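Quinone reductase (Klebsiella pneumoniae subsp. pneumoniae, PDB 4GI5) binds FAD in a flavodoxin-like fold and probably reduces quinones with electrons from NAD(P)H. Local coordinates at residues H150-G162 with R250-L262. Sequence-based numbering, arbitrary orientation.
Sequences HSDRHWGDRYGEG and RRQNHGDYLIPSL
With CG anti to the backbone N (chi1 -179°) and the chain straight beyond it, Gln252 carries its amide deep into the 150-162 loop, where Trp155 and Arg158 take hold of its two ends. NE2 of Gln252 donates to Trp155 O at 2.8 Å, from above the carbonyl plane. Arg158 gives the N-H of NE to OE1 of Gln252 at 2.8 Å in a nearly straight bond, with a weaker one from NH2; guanidinium and amide planes stand 64° apart. Asn253 OD1 accepts from Trp155 N (2.9 Å) and from NE2 of Gln252, which arrive on opposite faces of the amide, while ND2 donates to Gly156 O and to Glu161 OE1, each at 2.9 Å. Here side-chain amides bind the backbone of an irregular loop in place of strand pairing. All four bonds fix the rotation of the buried Asn253 amide, which also stacks over a face of the His154 imidazole, the planes 27° apart. The Asp157 carboxylate in turn holds His154 through NE2. Glu161 OE1 also receives a weak bond from His254 NE2; a water that accepts from Asn253 N lies within reach of both Glu161 OE1 and Tyr159 O. At one flank, Gln252 N reaches Tyr159 O, and Arg251 NH2 meets Gly160 O at 2.9 Å. Apolar packing takes over at the other: CB of Pro260, which follows a cis peptide, makes a CH-pi contact 3.7 Å from the centroid of the Trp155 six-membered ring.

The arrangement thus ties the small 150-151/154-155 hairpin to the C-terminal segment containing strand 257-258, which pairs with 263-264. Helix 196-204 supplies His200 to stack on Tyr159, and Asn188 of the second subunit is hydrogen-bonded to the Tyr159 hydroxyl, placing part of the junction in the dimer interface.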
loop_
_atom_site.group_PDB
_atom_site.type_symbol
_atom_site.label_atom_id
_atom_site.label_comp_id
_atom_site.label_asym_id
_atom_site.label_seq_id
_atom_site.Cartn_x
_atom_site.Cartn_y
_atom_site.Cartn_z
ATOM N N HIS B 150 -20.601 -14.825 -11.000
ATOM C CA HIS B 150 -21.157 -14.432 -9.735
ATOM C C HIS B 150 -22.493 -15.159 -9.550
ATOM O O HIS B 150 -23.486 -14.806 -10.193
ATOM C CB HIS B 150 -21.272 -12.908 -9.590
ATOM C CG HIS B 150 -19.928 -12.230 -9.662
ATOM N ND1 HIS B 150 -19.276 -12.081 -10.870
ATOM C CD2 HIS B 150 -19.053 -11.813 -8.716
ATOM C CE1 HIS B 150 -18.074 -11.551 -10.660
ATOM N NE2 HIS B 150 -17.906 -11.413 -9.357
ATOM N N SER B 151 -22.515 -16.123 -8.671
ATOM C CA SER B 151 -23.677 -17.012 -8.574
ATOM C C SER B 151 -23.930 -17.401 -7.185
ATOM O O SER B 151 -23.461 -16.783 -6.229
ATOM C CB SER B 151 -23.378 -18.210 -9.432
ATOM O OG SER B 151 -22.312 -18.979 -8.991
ATOM N N ASP B 152 -24.792 -18.414 -6.971
ATOM C CA ASP B 152 -25.086 -18.773 -5.620
ATOM C C ASP B 152 -23.912 -19.052 -4.731
ATOM O O ASP B 152 -23.889 -18.569 -3.590
ATOM C CB ASP B 152 -26.036 -20.044 -5.693
ATOM C CG ASP B 152 -26.405 -20.665 -4.416
ATOM O OD1 ASP B 152 -26.493 -20.038 -3.314
ATOM O OD2 ASP B 152 -26.663 -21.951 -4.462
ATOM N N ARG B 153 -22.985 -19.896 -5.167
ATOM C CA ARG B 153 -21.862 -20.347 -4.368
ATOM C C ARG B 153 -20.538 -20.036 -5.024
ATOM O O ARG B 153 -19.534 -20.760 -4.784
ATOM C CB ARG B 153 -22.018 -21.859 -3.930
ATOM C CG ARG B 153 -23.169 -21.916 -2.939
ATOM C CD ARG B 153 -23.352 -23.265 -2.207
ATOM N NE ARG B 153 -23.171 -24.391 -3.090
ATOM C CZ ARG B 153 -23.224 -25.667 -2.643
ATOM N NH1 ARG B 153 -23.574 -25.860 -1.403
ATOM N NH2 ARG B 153 -23.049 -26.683 -3.467
ATOM N N HIS B 154 -20.494 -18.982 -5.869
ATOM C CA HIS B 154 -19.221 -18.631 -6.433
ATOM C C HIS B 154 -19.224 -17.120 -6.666
ATOM O O HIS B 154 -20.217 -16.609 -7.169
ATOM C CB HIS B 154 -19.035 -19.332 -7.792
ATOM C CG HIS B 154 -17.649 -19.322 -8.340
ATOM N ND1 HIS B 154 -16.766 -20.348 -8.103
ATOM C CD2 HIS B 154 -17.032 -18.506 -9.213
ATOM C CE1 HIS B 154 -15.623 -20.100 -8.710
ATOM N NE2 HIS B 154 -15.773 -18.993 -9.404
ATOM N N TRP B 155 -18.175 -16.433 -6.283
ATOM C CA TRP B 155 -18.264 -14.942 -6.414
ATOM C C TRP B 155 -16.972 -14.369 -7.070
ATOM O O TRP B 155 -16.114 -13.706 -6.392
ATOM C CB TRP B 155 -18.562 -14.308 -5.085
ATOM C CG TRP B 155 -19.254 -12.982 -5.169
ATOM C CD1 TRP B 155 -18.666 -11.707 -5.042
ATOM C CD2 TRP B 155 -20.603 -12.775 -5.501
ATOM N NE1 TRP B 155 -19.625 -10.764 -5.235
ATOM C CE2 TRP B 155 -20.811 -11.373 -5.550
ATOM C CE3 TRP B 155 -21.678 -13.623 -5.850
ATOM C CZ2 TRP B 155 -22.051 -10.817 -5.907
ATOM C CZ3 TRP B 155 -22.928 -13.053 -6.141
ATOM C CH2 TRP B 155 -23.085 -11.633 -6.147
ATOM N N GLY B 156 -16.814 -14.627 -8.341
ATOM C CA GLY B 156 -15.580 -14.383 -9.059
ATOM C C GLY B 156 -14.557 -15.465 -8.828
ATOM O O GLY B 156 -14.508 -16.086 -7.796
ATOM N N ASP B 157 -13.649 -15.600 -9.811
ATOM C CA ASP B 157 -12.551 -16.527 -9.700
ATOM C C ASP B 157 -11.387 -15.833 -8.971
ATOM O O ASP B 157 -10.621 -15.154 -9.655
ATOM C CB ASP B 157 -12.035 -16.969 -11.050
ATOM C CG ASP B 157 -13.050 -17.809 -11.883
ATOM O OD1 ASP B 157 -14.157 -18.066 -11.400
ATOM O OD2 ASP B 157 -12.702 -18.083 -13.048
ATOM N N ARG B 158 -11.374 -15.849 -7.661
ATOM C CA ARG B 158 -10.322 -15.197 -6.894
ATOM C C ARG B 158 -10.189 -15.872 -5.567
ATOM O O ARG B 158 -10.957 -16.750 -5.190
ATOM C CB ARG B 158 -10.766 -13.750 -6.720
ATOM C CG ARG B 158 -11.944 -13.546 -5.795
ATOM C CD ARG B 158 -12.239 -12.080 -5.579
ATOM N NE ARG B 158 -13.285 -11.823 -4.609
ATOM C CZ ARG B 158 -13.783 -10.642 -4.318
ATOM N NH1 ARG B 158 -13.350 -9.528 -4.940
ATOM N NH2 ARG B 158 -14.644 -10.544 -3.317
ATOM N N TYR B 159 -9.144 -15.489 -4.857
ATOM C CA TYR B 159 -8.768 -15.951 -3.582
ATOM C C TYR B 159 -8.500 -17.474 -3.579
ATOM O O TYR B 159 -9.330 -18.266 -3.118
ATOM C CB TYR B 159 -9.713 -15.511 -2.485
ATOM C CG TYR B 159 -9.697 -14.009 -2.165
ATOM C CD1 TYR B 159 -8.507 -13.376 -1.907
ATOM C CD2 TYR B 159 -10.841 -13.263 -2.169
ATOM C CE1 TYR B 159 -8.453 -12.033 -1.561
ATOM C CE2 TYR B 159 -10.844 -11.890 -1.816
ATOM C CZ TYR B 159 -9.597 -11.283 -1.469
ATOM O OH TYR B 159 -9.589 -9.942 -1.159
ATOM N N GLY B 160 -7.354 -17.807 -4.150
ATOM C CA GLY B 160 -6.973 -19.201 -4.398
ATOM C C GLY B 160 -7.430 -19.762 -5.738
ATOM O O GLY B 160 -7.255 -20.968 -5.972
ATOM N N GLU B 161 -8.052 -18.941 -6.574
ATOM C CA GLU B 161 -8.408 -19.222 -7.944
ATOM C C GLU B 161 -8.007 -17.999 -8.737
ATOM O O GLU B 161 -7.740 -16.911 -8.132
ATOM C CB GLU B 161 -9.920 -19.341 -8.091
ATOM C CG GLU B 161 -10.509 -20.508 -7.471
ATOM C CD GLU B 161 -12.037 -20.515 -7.667
ATOM O OE1 GLU B 161 -12.709 -20.568 -6.685
ATOM O OE2 GLU B 161 -12.512 -20.359 -8.816
ATOM N N GLY B 162 -7.994 -18.149 -10.030
ATOM C CA GLY B 162 -7.652 -17.094 -10.956
ATOM C C GLY B 162 -6.587 -17.492 -11.916
ATOM O O GLY B 162 -6.140 -18.677 -11.941
ATOM N N ARG B 250 -7.427 -19.221 3.200
ATOM C CA ARG B 250 -8.670 -19.945 2.920
ATOM C C ARG B 250 -9.194 -19.586 1.534
ATOM O O ARG B 250 -9.309 -18.368 1.181
ATOM C CB ARG B 250 -9.719 -19.680 3.961
ATOM C CG ARG B 250 -9.413 -20.163 5.350
ATOM C CD ARG B 250 -10.572 -19.859 6.228
ATOM N NE ARG B 250 -10.309 -20.096 7.629
ATOM C CZ ARG B 250 -10.401 -21.294 8.191
ATOM N NH1 ARG B 250 -10.743 -22.350 7.449
ATOM N NH2 ARG B 250 -10.212 -21.378 9.468
ATOM N N ARG B 251 -9.599 -20.540 0.716
ATOM C CA ARG B 251 -10.220 -20.232 -0.550
ATOM C C ARG B 251 -11.607 -19.620 -0.396
ATOM O O ARG B 251 -12.355 -19.983 0.503
ATOM C CB ARG B 251 -10.258 -21.443 -1.480
ATOM C CG ARG B 251 -8.893 -22.015 -1.760
ATOM C CD ARG B 251 -8.667 -22.316 -3.216
ATOM N NE ARG B 251 -9.415 -23.511 -3.654
ATOM C CZ ARG B 251 -9.504 -23.924 -4.928
ATOM N NH1 ARG B 251 -10.230 -25.050 -5.189
ATOM N NH2 ARG B 251 -8.926 -23.302 -5.947
ATOM N N GLN B 252 -11.968 -18.705 -1.290
ATOM C CA GLN B 252 -13.232 -18.033 -1.151
ATOM C C GLN B 252 -14.474 -18.927 -1.466
ATOM O O GLN B 252 -15.437 -18.867 -0.739
ATOM C CB GLN B 252 -13.336 -16.873 -2.127
ATOM C CG GLN B 252 -14.624 -16.068 -2.043
ATOM C CD GLN B 252 -14.628 -14.930 -3.044
ATOM O OE1 GLN B 252 -14.190 -13.765 -2.761
ATOM N NE2 GLN B 252 -15.128 -15.216 -4.222
ATOM N N ASN B 253 -14.336 -19.710 -2.515
ATOM C CA ASN B 253 -15.555 -20.260 -3.207
ATOM C C ASN B 253 -15.820 -21.737 -2.872
ATOM O O ASN B 253 -16.667 -22.312 -3.488
ATOM C CB ASN B 253 -15.473 -20.125 -4.700
ATOM C CG ASN B 253 -15.443 -18.671 -5.148
ATOM O OD1 ASN B 253 -16.238 -17.860 -4.704
ATOM N ND2 ASN B 253 -14.621 -18.403 -6.113
ATOM N N HIS B 254 -15.210 -22.287 -1.862
ATOM C CA HIS B 254 -15.334 -23.762 -1.700
ATOM C C HIS B 254 -15.816 -24.172 -0.351
ATOM O O HIS B 254 -15.510 -25.271 0.120
ATOM C CB HIS B 254 -13.982 -24.346 -2.119
ATOM C CG HIS B 254 -13.699 -24.148 -3.572
ATOM N ND1 HIS B 254 -14.280 -24.941 -4.533
ATOM C CD2 HIS B 254 -13.072 -23.149 -4.247
ATOM C CE1 HIS B 254 -13.984 -24.473 -5.747
ATOM N NE2 HIS B 254 -13.258 -23.371 -5.599
ATOM N N GLY B 255 -16.611 -23.332 0.265
ATOM C CA GLY B 255 -17.358 -23.602 1.460
ATOM C C GLY B 255 -17.022 -22.862 2.691
ATOM O O GLY B 255 -17.815 -22.759 3.586
ATOM N N ASP B 256 -15.816 -22.308 2.778
ATOM C CA ASP B 256 -15.434 -21.645 3.994
ATOM C C ASP B 256 -16.172 -20.307 4.240
ATOM O O ASP B 256 -16.271 -19.870 5.409
ATOM C CB ASP B 256 -13.911 -21.362 4.019
ATOM C CG ASP B 256 -13.044 -22.568 4.286
ATOM O OD1 ASP B 256 -13.515 -23.719 4.363
ATOM O OD2 ASP B 256 -11.846 -22.347 4.347
ATOM N N TYR B 257 -16.618 -19.659 3.151
ATOM C CA TYR B 257 -17.304 -18.374 3.232
ATOM C C TYR B 257 -18.756 -18.460 2.754
ATOM O O TYR B 257 -19.092 -19.059 1.697
ATOM C CB TYR B 257 -16.530 -17.326 2.366
ATOM C CG TYR B 257 -15.141 -17.062 2.931
ATOM C CD1 TYR B 257 -14.082 -17.836 2.566
ATOM C CD2 TYR B 257 -14.904 -16.034 3.835
ATOM C CE1 TYR B 257 -12.802 -17.611 3.066
ATOM C CE2 TYR B 257 -13.634 -15.794 4.338
ATOM C CZ TYR B 257 -12.592 -16.582 3.944
ATOM O OH TYR B 257 -11.298 -16.413 4.405
ATOM N N LEU B 258 -19.594 -17.719 3.448
ATOM C CA LEU B 258 -20.928 -17.490 2.951
ATOM C C LEU B 258 -20.891 -16.580 1.757
ATOM O O LEU B 258 -20.043 -15.677 1.726
ATOM C CB LEU B 258 -21.730 -16.843 4.105
ATOM C CG LEU B 258 -21.811 -17.667 5.445
ATOM C CD1 LEU B 258 -22.756 -16.882 6.352
ATOM C CD2 LEU B 258 -22.315 -19.048 5.208
ATOM N N ILE B 259 -21.740 -16.817 0.751
ATOM C CA ILE B 259 -21.759 -16.108 -0.479
ATOM C C ILE B 259 -23.206 -15.582 -0.626
ATOM O O ILE B 259 -24.143 -16.337 -0.533
ATOM C CB ILE B 259 -21.280 -16.982 -1.659
ATOM C CG1 ILE B 259 -19.778 -17.447 -1.398
ATOM C CG2 ILE B 259 -21.499 -16.296 -3.016
ATOM C CD1 ILE B 259 -19.183 -18.318 -2.419
ATOM N N PRO B 260 -23.406 -14.319 -0.927
ATOM C CA PRO B 260 -22.374 -13.267 -1.309
ATOM C C PRO B 260 -21.907 -12.339 -0.227
ATOM O O PRO B 260 -21.173 -11.371 -0.597
ATOM C CB PRO B 260 -23.107 -12.444 -2.386
ATOM C CG PRO B 260 -24.536 -12.487 -1.827
ATOM C CD PRO B 260 -24.768 -13.811 -1.175
ATOM N N SER B 261 -22.200 -12.615 1.028
ATOM C CA SER B 261 -21.717 -11.738 2.130
ATOM C C SER B 261 -20.175 -11.867 2.240
ATOM O O SER B 261 -19.539 -10.952 2.710
ATOM C CB SER B 261 -22.378 -12.020 3.445
ATOM O OG SER B 261 -22.043 -13.287 3.920
ATOM N N LEU B 262 -19.608 -13.010 1.779
ATOM C CA LEU B 262 -18.170 -13.356 1.863
ATOM C C LEU B 262 -17.647 -13.210 3.266
ATOM O O LEU B 262 -16.545 -12.722 3.508
ATOM C CB LEU B 262 -17.372 -12.499 0.865
ATOM C CG LEU B 262 -17.853 -12.470 -0.566
ATOM C CD1 LEU B 262 -16.921 -11.675 -1.468
ATOM C CD2 LEU B 262 -18.121 -13.868 -1.097
HETATM O O HOH W 1 -16.998 -22.771 -6.917
HETATM O O HOH W 2 -11.862 -19.588 -4.293
#